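Local coordinates for yeast Cdc13 OB4 (Candida glabrata, PDB 3RMH), which forms, as the fourth OB fold of the telomere protein Cdc13, a dimerization domain that probably assists DNA binding by the whole protein, at residues N80-D84 / E85-M89. The protein carries 2 engineered substitutions. Residues are numbered along the deposited sequence; the frame is centred on the assembly and turned at random.
Sequences NFLGD and EVLTM. Engineered in segment 85-89: Val-86 (natural residue Ala).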
loop_
_atom_site.group_PDB
_atom_site.type_symbol
_atom_site.label_atom_id
_atom_site.label_comp_id
_atom_site.label_asym_id
_atom_site.label_seq_id
_atom_site.Cartn_x
_atom_site.Cartn_y
_atom_site.Cartn_z
ATOM N N ASN B 80 20.009 -1.261 10.312
ATOM C CA ASN B 80 20.369 -2.673 10.192
ATOM C C ASN B 80 20.323 -3.101 8.731
ATOM O O ASN B 80 21.183 -3.853 8.260
ATOM C CB ASN B 80 19.443 -3.559 11.034
ATOM C CG ASN B 80 19.576 -3.295 12.527
ATOM O OD1 ASN B 80 20.590 -2.778 12.989
ATOM N ND2 ASN B 80 18.544 -3.657 13.289
ATOM N N PHE B 81 19.321 -2.624 8.004
ATOM C CA PHE B 81 19.223 -2.935 6.581
ATOM C C PHE B 81 20.409 -2.390 5.780
ATOM O O PHE B 81 20.941 -3.074 4.906
ATOM C CB PHE B 81 17.910 -2.419 5.982
ATOM C CG PHE B 81 17.845 -2.551 4.472
ATOM C CD1 PHE B 81 18.204 -1.496 3.647
ATOM C CD2 PHE B 81 17.439 -3.738 3.885
ATOM C CE1 PHE B 81 18.155 -1.622 2.263
ATOM C CE2 PHE B 81 17.378 -3.868 2.504
ATOM C CZ PHE B 81 17.732 -2.808 1.689
ATOM N N LEU B 82 20.831 -1.165 6.078
ATOM C CA LEU B 82 21.893 -0.521 5.299
ATOM C C LEU B 82 23.300 -0.985 5.664
ATOM O O LEU B 82 24.163 -1.123 4.795
ATOM C CB LEU B 82 21.831 0.998 5.462
ATOM C CG LEU B 82 20.556 1.733 5.049
ATOM C CD1 LEU B 82 20.541 3.128 5.666
ATOM C CD2 LEU B 82 20.401 1.797 3.525
ATOM N N GLY B 83 23.548 -1.199 6.949
ATOM C CA GLY B 83 24.914 -1.408 7.394
ATOM C C GLY B 83 25.737 -0.161 7.106
ATOM O O GLY B 83 25.330 0.946 7.464
ATOM N N ASP B 84 26.881 -0.334 6.445
ATOM C CA ASP B 84 27.793 0.773 6.147
ATOM C C ASP B 84 27.485 1.430 4.806
ATOM O O ASP B 84 28.396 1.795 4.063
ATOM C CB ASP B 84 29.245 0.287 6.128
ATOM C CG ASP B 84 29.804 0.049 7.516
ATOM O OD1 ASP B 84 29.545 0.876 8.416
ATOM O OD2 ASP B 84 30.510 -0.965 7.705
ATOM N N GLU B 85 26.205 1.577 4.495
ATOM C CA GLU B 85 25.800 2.112 3.202
ATOM C C GLU B 85 24.870 3.304 3.388
ATOM O O GLU B 85 24.009 3.293 4.262
ATOM C CB GLU B 85 25.104 1.020 2.384
ATOM C CG GLU B 85 24.865 1.372 0.930
ATOM C CD GLU B 85 26.117 1.239 0.084
ATOM O OE1 GLU B 85 27.009 0.442 0.444
ATOM O OE2 GLU B 85 26.204 1.935 -0.945
ATOM N N VAL B 86 25.043 4.331 2.565
ATOM C CA VAL B 86 24.188 5.510 2.633
ATOM C C VAL B 86 22.842 5.244 1.957
ATOM O O VAL B 86 22.785 4.613 0.901
ATOM C CB VAL B 86 24.867 6.728 1.973
ATOM C CG1 VAL B 86 25.263 6.402 0.540
ATOM C CG2 VAL B 86 23.951 7.938 2.021
ATOM N N LEU B 87 21.764 5.719 2.575
ATOM C CA LEU B 87 20.420 5.501 2.053
ATOM C C LEU B 87 20.115 6.416 0.867
ATOM O O LEU B 87 19.793 7.591 1.052
ATOM C CB LEU B 87 19.369 5.710 3.149
ATOM C CG LEU B 87 17.910 5.513 2.717
ATOM C CD1 LEU B 87 17.681 4.124 2.117
ATOM C CD2 LEU B 87 16.948 5.751 3.878
ATOM N N THR B 88 20.227 5.875 -0.345
ATOM C CA THR B 88 19.804 6.579 -1.558
ATOM C C THR B 88 19.003 5.637 -2.443
ATOM O O THR B 88 19.124 4.420 -2.322
ATOM C CB THR B 88 20.993 7.090 -2.375
ATOM O OG1 THR B 88 21.836 5.988 -2.734
ATOM C CG2 THR B 88 21.794 8.102 -1.576
ATOM N N MET B 89 18.196 6.189 -3.344
ATOM C CA MET B 89 17.405 5.344 -4.232
ATOM C C MET B 89 18.305 4.478 -5.109
ATOM O O MET B 89 17.924 3.382 -5.522
ATOM C CB MET B 89 16.481 6.186 -5.109
ATOM C CG MET B 89 15.408 5.373 -5.818
ATOM S SD MET B 89 14.267 4.578 -4.658
ATOM C CE MET B 89 13.533 6.011 -3.887
#
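Apolar contact between Leu-82 and Leu-87 ties the last turn of helix 75-82 to the loop that leaves it. The two side chains cross at about a right angle: Leu-82 CD1 lies 3.8 Å from Leu-87 CB, while Leu-82 CD2 reaches Leu-87 CD1 at the same 3.8 Å. CG of Leu-87 is anti to its backbone nitrogen (chi1 180°), the conformation in which CD1 comes to Leu-82 CD2. A second set of contacts joins side chain to backbone. Leu-82 CB packs 3.4 Å from Glu-85 O, and in return Glu-85 CB sits 3.4 Å from Leu-82 O. Between them the chain turns at Gly-83, the first residue to leave helical geometry, where a positive phi of 62° ends the helix. Helix 75-82 follows strand 68-73 and precedes strand 99-108, the place of the helix between the third and fourth strands of an OB barrel, and the turn and loop lead out of it at the surface; Leu-87 rests on Ile-47 and Ile-41 of the beta-sheet, and Ile-91 touches Leu-82 and Glu-85. Polar groups are held by helix 124-134: Leu-82 O accepts a hydrogen bond from Gln-125 NE2, and the Glu-85 chain, bent at chi2, carries OE1 into a salt bridge with Arg-128 NH1.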